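Local coordinates for invasion protein InvA (PDB 2X49) that belongs to the type III secretion export apparatus of Salmonella, takes part in invasion of intestinal epithelial cells and could help translocate the InvE protein, at residues V88-N93 against E113-L118; F105-E110 against Y120-A125. All coordinates share one frame; numbering follows the deposited sequence.

Contact 1. Residues V88-N93 against E113-L118; sequences VSFGIN and EKLREL. With CA (calcium ion), chain E.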
ATOM      1  N   VAL A  88      16.715  23.261   3.309  1.00 17.41           N
ATOM      2  CA  VAL A  88      18.062  23.514   3.877  1.00 17.07           C
ATOM      3  C   VAL A  88      18.560  24.955   3.566  1.00 16.34           C
ATOM      4  O   VAL A  88      19.344  25.554   4.306  1.00 14.71           O
ATOM      5  CB  VAL A  88      19.073  22.480   3.399  1.00 17.67           C
ATOM      6  CG1 VAL A  88      20.537  22.926   3.746  1.00 19.60           C
ATOM      7  CG2 VAL A  88      18.697  21.153   3.967  1.00 16.78           C
ATOM      8  N   SER A  89      18.058  25.496   2.473  1.00 15.35           N
ATOM      9  CA  SER A  89      18.323  26.899   2.069  1.00 16.38           C
ATOM     10  C   SER A  89      17.859  27.877   3.087  1.00 16.43           C
ATOM     11  O   SER A  89      18.379  28.986   3.205  1.00 15.33           O
ATOM     12  CB  SER A  89      17.614  27.230   0.764  1.00 16.46           C
ATOM     13  OG  SER A  89      18.350  26.642  -0.264  1.00 20.02           O
ATOM     14  N   PHE A  90      16.871  27.449   3.832  1.00 16.64           N
ATOM     15  CA  PHE A  90      16.183  28.337   4.798  1.00 18.08           C
ATOM     16  C   PHE A  90      16.841  28.266   6.158  1.00 18.39           C
ATOM     17  O   PHE A  90      16.419  28.923   7.129  1.00 20.29           O
ATOM     18  CB  PHE A  90      14.709  27.986   5.016  1.00 17.95           C
ATOM     19  CG  PHE A  90      13.891  27.982   3.796  1.00 20.05           C
ATOM     20  CD1 PHE A  90      13.923  29.035   2.892  1.00 22.54           C
ATOM     21  CD2 PHE A  90      13.018  26.920   3.567  1.00 22.49           C
ATOM     22  CE1 PHE A  90      13.123  29.022   1.757  1.00 21.96           C
ATOM     23  CE2 PHE A  90      12.219  26.906   2.432  1.00 22.52           C
ATOM     24  CZ  PHE A  90      12.274  27.955   1.538  1.00 20.47           C
ATOM     25  N   GLY A  91      17.860  27.436   6.228  1.00 17.55           N
ATOM     26  CA  GLY A  91      18.665  27.307   7.440  1.00 17.30           C
ATOM     27  C   GLY A  91      18.168  26.244   8.377  1.00 17.12           C
ATOM     28  O   GLY A  91      18.501  26.214   9.546  1.00 17.71           O
ATOM     29  N   ILE A  92      17.374  25.354   7.820  1.00 17.81           N
ATOM     30  CA  ILE A  92      16.902  24.163   8.558  1.00 18.94           C
ATOM     31  C   ILE A  92      17.753  22.947   8.230  1.00 19.80           C
ATOM     32  O   ILE A  92      18.033  22.640   7.068  1.00 21.82           O
ATOM     33  CB  ILE A  92      15.424  23.897   8.280  1.00 18.63           C
ATOM     34  CG1 ILE A  92      14.614  25.091   8.773  1.00 20.13           C
ATOM     35  CG2 ILE A  92      14.923  22.596   8.959  1.00 19.37           C
ATOM     36  CD1 ILE A  92      13.177  25.079   8.282  1.00 23.25           C
ATOM     37  N   ASN A  93      18.175  22.288   9.299  1.00 19.75           N
ATOM     38  CA  ASN A  93      18.864  20.994   9.228  1.00 19.89           C
ATOM     39  C   ASN A  93      17.870  19.888   9.649  1.00 18.92           C
ATOM     40  O   ASN A  93      17.614  19.678  10.829  1.00 18.98           O
ATOM     41  CB  ASN A  93      20.084  20.968  10.150  1.00 20.05           C
ATOM     42  CG  ASN A  93      21.196  21.870   9.677  1.00 22.35           C
ATOM     43  OD1 ASN A  93      21.485  21.820   8.390  1.00 28.44           O
ATOM     44  ND2 ASN A  93      21.798  22.595  10.470  1.00 24.99           N
ATOM     45  N   GLU A 113       5.813  24.693  11.478  1.00 17.58           N
ATOM     46  CA  GLU A 113       4.804  25.753  11.374  1.00 17.52           C
ATOM     47  C   GLU A 113       5.239  26.740  10.329  1.00 16.99           C
ATOM     48  O   GLU A 113       4.464  27.175   9.506  1.00 16.11           O
ATOM     49  CB  GLU A 113       4.526  26.406  12.705  1.00 18.73           C
ATOM     50  CG  GLU A 113       3.733  25.475  13.585  1.00 21.71           C
ATOM     51  CD  GLU A 113       2.602  24.824  12.843  1.00 25.15           C
ATOM     52  OE1 GLU A 113       1.573  25.509  12.647  1.00 26.32           O
ATOM     53  OE2 GLU A 113       2.737  23.643  12.456  1.00 26.45           O
ATOM     54  N   LYS A 114       6.522  27.016  10.334  1.00 15.72           N
ATOM     55  CA  LYS A 114       7.142  27.864   9.311  1.00 16.90           C
ATOM     56  C   LYS A 114       6.931  27.257   7.934  1.00 15.80           C
ATOM     57  O   LYS A 114       6.527  27.939   6.968  1.00 15.15           O
ATOM     58  CB  LYS A 114       8.640  28.043   9.574  1.00 17.06           C
ATOM     59  CG  LYS A 114       9.259  29.126   8.799  1.00 21.50           C
ATOM     60  CD  LYS A 114      10.149  29.984   9.705  1.00 25.65           C
ATOM     61  CE  LYS A 114      10.795  29.143  10.799  1.00 28.49           C
ATOM     62  NZ  LYS A 114      11.522  30.027  11.765  1.00 28.48           N
ATOM     63  N   LEU A 115       7.219  25.964   7.871  1.00 15.91           N
ATOM     64  CA  LEU A 115       7.172  25.278   6.563  1.00 16.33           C
ATOM     65  C   LEU A 115       5.754  25.230   5.985  1.00 16.93           C
ATOM     66  O   LEU A 115       5.529  25.348   4.785  1.00 15.57           O
ATOM     67  CB  LEU A 115       7.803  23.906   6.637  1.00 16.52           C
ATOM     68  CG  LEU A 115       9.325  23.951   6.827  1.00 17.18           C
ATOM     69  CD1 LEU A 115       9.820  22.531   6.845  1.00 19.17           C
ATOM     70  CD2 LEU A 115      10.068  24.776   5.780  1.00 18.59           C
ATOM     71  N   ARG A 116       4.794  25.100   6.867  1.00 17.18           N
ATOM     72  CA  ARG A 116       3.391  24.983   6.420  1.00 18.71           C
ATOM     73  C   ARG A 116       2.972  26.220   5.617  1.00 19.48           C
ATOM     74  O   ARG A 116       2.167  26.176   4.672  1.00 19.14           O
ATOM     75  CB  ARG A 116       2.424  24.871   7.602  1.00 19.91           C
ATOM     76  CG  ARG A 116       2.352  23.508   8.250  1.00 22.27           C
ATOM     77  CD  ARG A 116       0.960  23.371   8.906  1.00 27.78           C
ATOM     78  NE  ARG A 116       1.011  22.871  10.281  1.00 33.25           N
ATOM     79  CZ  ARG A 116       0.766  21.609  10.641  1.00 35.00           C
ATOM     80  NH1 ARG A 116       0.466  20.695   9.727  1.00 37.15           N
ATOM     81  NH2 ARG A 116       0.827  21.259  11.925  1.00 36.10           N
ATOM     82  N   GLU A 117       3.539  27.335   6.024  1.00 19.99           N
ATOM     83  CA  GLU A 117       3.131  28.642   5.488  1.00 21.21           C
ATOM     84  C   GLU A 117       3.616  28.786   4.086  1.00 20.95           C
ATOM     85  O   GLU A 117       3.181  29.633   3.333  1.00 20.00           O
ATOM     86  CB  GLU A 117       3.669  29.804   6.335  1.00 21.80           C
ATOM     87  CG  GLU A 117       3.150  29.767   7.755  1.00 24.94           C
ATOM     88  CD  GLU A 117       1.659  29.478   7.798  1.00 27.98           C
ATOM     89  OE1 GLU A 117       0.883  30.397   8.141  1.00 30.52           O
ATOM     90  OE2 GLU A 117       1.263  28.337   7.466  1.00 30.63           O
ATOM     91  N   LEU A 118       4.549  27.918   3.775  1.00 20.81           N
ATOM     92  CA  LEU A 118       5.202  27.879   2.448  1.00 21.24           C
ATOM     93  C   LEU A 118       4.647  26.726   1.636  1.00 21.79           C
ATOM     94  O   LEU A 118       5.100  26.425   0.518  1.00 23.24           O
ATOM     95  CB  LEU A 118       6.727  27.722   2.559  1.00 21.90           C
ATOM     96  CG  LEU A 118       7.521  28.852   3.230  1.00 21.48           C
ATOM     97  CD1 LEU A 118       8.877  28.297   3.742  1.00 21.83           C
ATOM     98  CD2 LEU A 118       7.715  30.032   2.305  1.00 23.83           C
TER
HETATM   99 CA    CA E1689      15.331  20.255  12.503  1.00 45.07          CA
HETATM  100  O   HOH W   1      14.977  17.765  13.424  1.00 23.26           O
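Glu113 OE2 takes two N-H groups of Arg116 on the side of the helix turned away from residues 88-93, while Leu115 and Leu118 of the same segment reach the other way, to Ile92 and Phe90. The stronger of the two bonds runs from Arg116 NE to Glu113 OE2 at 2.9 Å; it uses the syn side of the carboxylate but lies 20° out of its plane. The second, from Arg116 NH2 to the same oxygen, is weak. This salt bridge spans about one helical turn, and both residues also pack on Leu122 of the neighbouring strand.

The contact itself is apolar. Ile92 and Leu115 reach for each other tip to tip, Ile92 CD1 lying 4.0 Å from Leu115 CD2. The extended end of Ile92, with chi2 at 167°, carries CD1 out toward the helix. This pair is buried. Phe90 and Leu118, which are exposed, come from opposite directions, and Leu118 CD1 meets the ring obliquely, 3.8 Å from Phe90 CE2.

The loop that delivers Phe90 and Ile92 is shaped by a Schellman motif: the short helix 86-89 is closed off by Gly91, the first residue to leave helical backbone angles, whose positive phi of 91° turns the chain while Gly91 N bonds back to Val88 O at 3.1 Å. On the other side, helix 109-116 lies against the antiparallel sheet of this C-terminal, cytoplasmic InvA domain, with Leu115 also touching Val80 and Tyr120.

A calcium ion adds a polar tie beside the packing. It is bound by Asn93 O at 2.9 Å, by a water, and by Glu111 OE1 from helix 109-116, bridging loop and helix.

Contact 2. Residues F105-E110 against Y120-A125; sequences FWVTHE and YVLRNA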
ATOM      1  N   PHE A 105      12.080  12.879   6.158  1.00 17.53           N
ATOM      2  CA  PHE A 105      12.580  14.141   6.687  1.00 17.58           C
ATOM      3  C   PHE A 105      11.686  14.631   7.805  1.00 17.97           C
ATOM      4  O   PHE A 105      10.471  14.773   7.669  1.00 19.48           O
ATOM      5  CB  PHE A 105      12.655  15.175   5.550  1.00 15.94           C
ATOM      6  CG  PHE A 105      13.642  14.798   4.466  1.00 17.60           C
ATOM      7  CD1 PHE A 105      14.969  15.179   4.544  1.00 19.68           C
ATOM      8  CD2 PHE A 105      13.235  14.035   3.390  1.00 16.90           C
ATOM      9  CE1 PHE A 105      15.874  14.788   3.567  1.00 20.63           C
ATOM     10  CE2 PHE A 105      14.141  13.671   2.390  1.00 17.78           C
ATOM     11  CZ  PHE A 105      15.433  14.007   2.500  1.00 20.16           C
ATOM     12  N   TRP A 106      12.343  14.882   8.911  1.00 17.59           N
ATOM     13  CA  TRP A 106      11.642  15.303  10.132  1.00 17.40           C
ATOM     14  C   TRP A 106      12.221  16.665  10.600  1.00 18.34           C
ATOM     15  O   TRP A 106      13.444  16.919  10.581  1.00 19.05           O
ATOM     16  CB  TRP A 106      11.777  14.271  11.249  1.00 17.80           C
ATOM     17  CG  TRP A 106      11.258  12.866  10.938  1.00 17.00           C
ATOM     18  CD1 TRP A 106      11.883  11.908  10.154  1.00 18.90           C
ATOM     19  CD2 TRP A 106      10.062  12.293  11.402  1.00 17.96           C
ATOM     20  NE1 TRP A 106      11.139  10.797  10.156  1.00 16.34           N
ATOM     21  CE2 TRP A 106       9.996  10.988  10.891  1.00 15.00           C
ATOM     22  CE3 TRP A 106       9.037  12.738  12.236  1.00 15.59           C
ATOM     23  CZ2 TRP A 106       8.932  10.116  11.179  1.00 16.28           C
ATOM     24  CZ3 TRP A 106       7.997  11.909  12.505  1.00 14.15           C
ATOM     25  CH2 TRP A 106       7.934  10.582  12.000  1.00 16.51           C
ATOM     26  N   VAL A 107      11.300  17.491  11.108  1.00 17.82           N
ATOM     27  CA  VAL A 107      11.636  18.808  11.619  1.00 17.46           C
ATOM     28  C   VAL A 107      10.964  19.056  12.973  1.00 17.28           C
ATOM     29  O   VAL A 107      10.053  18.354  13.416  1.00 15.95           O
ATOM     30  CB  VAL A 107      11.258  19.940  10.625  1.00 17.91           C
ATOM     31  CG1 VAL A 107      11.996  19.760   9.304  1.00 18.86           C
ATOM     32  CG2 VAL A 107       9.787  20.007  10.420  1.00 16.71           C
ATOM     33  N   THR A 108      11.435  20.110  13.603  1.00 16.56           N
ATOM     34  CA  THR A 108      10.793  20.515  14.847  1.00 16.14           C
ATOM     35  C   THR A 108       9.399  21.036  14.612  1.00 16.19           C
ATOM     36  O   THR A 108       9.026  21.461  13.512  1.00 15.57           O
ATOM     37  CB  THR A 108      11.621  21.578  15.653  1.00 15.94           C
ATOM     38  OG1 THR A 108      11.635  22.830  14.934  1.00 16.85           O
ATOM     39  CG2 THR A 108      13.056  21.082  15.933  1.00 15.16           C
ATOM     40  N   HIS A 109       8.654  21.119  15.696  1.00 16.38           N
ATOM     41  CA  HIS A 109       7.292  21.644  15.631  1.00 16.67           C
ATOM     42  C   HIS A 109       7.298  23.097  15.140  1.00 16.51           C
ATOM     43  O   HIS A 109       6.507  23.512  14.262  1.00 15.60           O
ATOM     44  CB  HIS A 109       6.547  21.509  16.955  1.00 15.90           C
ATOM     45  CG  HIS A 109       6.127  20.103  17.273  1.00 18.54           C
ATOM     46  ND1 HIS A 109       4.816  19.687  17.232  1.00 21.91           N
ATOM     47  CD2 HIS A 109       6.848  19.017  17.631  1.00 17.57           C
ATOM     48  CE1 HIS A 109       4.741  18.410  17.567  1.00 23.23           C
ATOM     49  NE2 HIS A 109       5.963  17.972  17.809  1.00 17.65           N
ATOM     50  N   GLU A 110       8.246  23.846  15.679  1.00 15.79           N
ATOM     51  CA  GLU A 110       8.370  25.278  15.329  1.00 15.95           C
ATOM     52  C   GLU A 110       8.724  25.429  13.846  1.00 16.47           C
ATOM     53  O   GLU A 110       8.152  26.267  13.112  1.00 16.05           O
ATOM     54  CB  GLU A 110       9.386  25.995  16.240  1.00 15.19           C
ATOM     55  CG  GLU A 110       9.532  27.491  15.961  1.00 17.10           C
ATOM     56  CD  GLU A 110      10.493  28.180  16.914  1.00 19.26           C
ATOM     57  OE1 GLU A 110      11.038  27.519  17.826  1.00 20.63           O
ATOM     58  OE2 GLU A 110      10.703  29.397  16.788  1.00 21.16           O
ATOM     59  N   TYR A 120       4.284  23.412   2.478  1.00 16.71           N
ATOM     60  CA  TYR A 120       4.710  22.035   2.882  1.00 16.81           C
ATOM     61  C   TYR A 120       3.589  21.396   3.695  1.00 17.04           C
ATOM     62  O   TYR A 120       2.783  22.068   4.373  1.00 17.14           O
ATOM     63  CB  TYR A 120       6.065  22.028   3.644  1.00 16.31           C
ATOM     64  CG  TYR A 120       7.249  22.398   2.750  1.00 16.58           C
ATOM     65  CD1 TYR A 120       7.906  21.437   1.992  1.00 14.94           C
ATOM     66  CD2 TYR A 120       7.693  23.706   2.649  1.00 15.55           C
ATOM     67  CE1 TYR A 120       8.970  21.774   1.154  1.00 16.87           C
ATOM     68  CE2 TYR A 120       8.756  24.052   1.791  1.00 19.10           C
ATOM     69  CZ  TYR A 120       9.398  23.078   1.072  1.00 16.82           C
ATOM     70  OH  TYR A 120      10.442  23.393   0.219  1.00 21.77           O
ATOM     71  N   VAL A 121       3.482  20.093   3.509  1.00 17.07           N
ATOM     72  CA  VAL A 121       2.504  19.281   4.207  1.00 16.78           C
ATOM     73  C   VAL A 121       3.211  18.486   5.283  1.00 17.94           C
ATOM     74  O   VAL A 121       4.218  17.842   5.029  1.00 15.98           O
ATOM     75  CB  VAL A 121       1.782  18.325   3.219  1.00 17.23           C
ATOM     76  CG1 VAL A 121       1.011  17.277   3.956  1.00 18.67           C
ATOM     77  CG2 VAL A 121       0.881  19.113   2.276  1.00 18.97           C
ATOM     78  N   LEU A 122       2.679  18.588   6.496  1.00 17.81           N
ATOM     79  CA  LEU A 122       3.258  17.909   7.656  1.00 17.14           C
ATOM     80  C   LEU A 122       2.361  16.811   8.163  1.00 18.25           C
ATOM     81  O   LEU A 122       1.127  16.839   8.061  1.00 20.29           O
ATOM     82  CB  LEU A 122       3.547  18.888   8.806  1.00 17.39           C
ATOM     83  CG  LEU A 122       4.404  20.114   8.552  1.00 16.96           C
ATOM     84  CD1 LEU A 122       4.186  21.070   9.734  1.00 20.21           C
ATOM     85  CD2 LEU A 122       5.891  19.815   8.422  1.00 18.78           C
ATOM     86  N   ARG A 123       3.019  15.809   8.684  1.00 16.73           N
ATOM     87  CA  ARG A 123       2.357  14.705   9.347  1.00 16.71           C
ATOM     88  C   ARG A 123       2.924  14.477  10.763  1.00 17.21           C
ATOM     89  O   ARG A 123       4.130  14.420  10.959  1.00 16.35           O
ATOM     90  CB  ARG A 123       2.553  13.433   8.502  1.00 17.58           C
ATOM     91  CG  ARG A 123       1.655  12.298   8.810  1.00 20.19           C
ATOM     92  CD  ARG A 123       1.910  11.096   7.857  1.00 21.34           C
ATOM     93  NE  ARG A 123       1.323  11.373   6.545  1.00 22.42           N
ATOM     94  CZ  ARG A 123       1.632  10.761   5.397  1.00 23.73           C
ATOM     95  NH1 ARG A 123       2.571   9.832   5.342  1.00 24.83           N
ATOM     96  NH2 ARG A 123       1.024  11.155   4.287  1.00 25.04           N
ATOM     97  N   ASN A 124       2.030  14.343  11.734  1.00 17.28           N
ATOM     98  CA  ASN A 124       2.470  13.976  13.085  1.00 18.01           C
ATOM     99  C   ASN A 124       2.947  12.564  13.182  1.00 16.98           C
ATOM    100  O   ASN A 124       2.660  11.686  12.344  1.00 16.04           O
ATOM    101  CB  ASN A 124       1.436  14.271  14.164  1.00 19.44           C
ATOM    102  CG  ASN A 124       0.254  13.378  14.131  1.00 22.81           C
ATOM    103  OD1 ASN A 124       0.365  12.151  14.094  1.00 27.68           O
ATOM    104  ND2 ASN A 124      -0.929  13.991  14.219  1.00 29.65           N
ATOM    105  N   ALA A 125       3.724  12.356  14.216  1.00 15.44           N
ATOM    106  CA  ALA A 125       4.522  11.167  14.335  1.00 14.61           C
ATOM    107  C   ALA A 125       3.676   9.874  14.438  1.00 15.44           C
ATOM    108  O   ALA A 125       3.985   8.853  13.785  1.00 15.43           O
ATOM    109  CB  ALA A 125       5.579  11.267  15.439  1.00 14.34           C
TER
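Trp106 meets Ala125 with the rim of its six-membered ring, CZ3 standing 3.9 Å from Ala125 CB. The approach is edge-on: Ala125 CA lies in the plane of the indole, 4.0 Å from Trp106 CZ3. With CG anti to the carbonyl carbon (chi1 -59°) and the ring turned by a chi2 of 76°, the indole stretches past the intervening strand to the start of helix 125-139. Tyr74 meets the same indole edge-to-face, and Glu128 of that helix touches it too.

Val107, one residue on, emerges on the other face of the sheet, where Val107 CG2 comes within 4.4 Å of Leu122 CD2, a looser touch. Leu122 has a nearly straight end, chi2 164°, which brings its methyls nearer than its backbone is. The two strands are not neighbours: strand 78-80 runs between them, bonded to both through its backbone, so the side chains bridge over it. Thr108 and Asn124 cap the helices that follow each strand.

With carbon meeting carbon on both faces and no polar pairing between the segments, the fit here rests on shape and burial rather than on directional bonds.

In the fold
Residues 88-93 begin in the last turn of helix 86-89, and the chain then runs through the hairpin of strands 95-99 and 102-107 before helix 109-116 returns to them; contact 1 closes this loop of 19 intervening residues. Contact 2 starts inside it, at 105-110, and closes a shorter loop beyond its end, at 120-125, so the two contacts cross. Helix 109-116 starts within 105-110 of contact 2 and runs into 113-118 of contact 1. They touch directly as well: Ile92 CG2 packs on Val107 CG1, and Leu115 O probably accepts a hydrogen bond from Tyr120 N. Together they tie the calcium-binding loop, the helix and the antiparallel sheet to one another, and contact 2 extends the connection to helix 125-139.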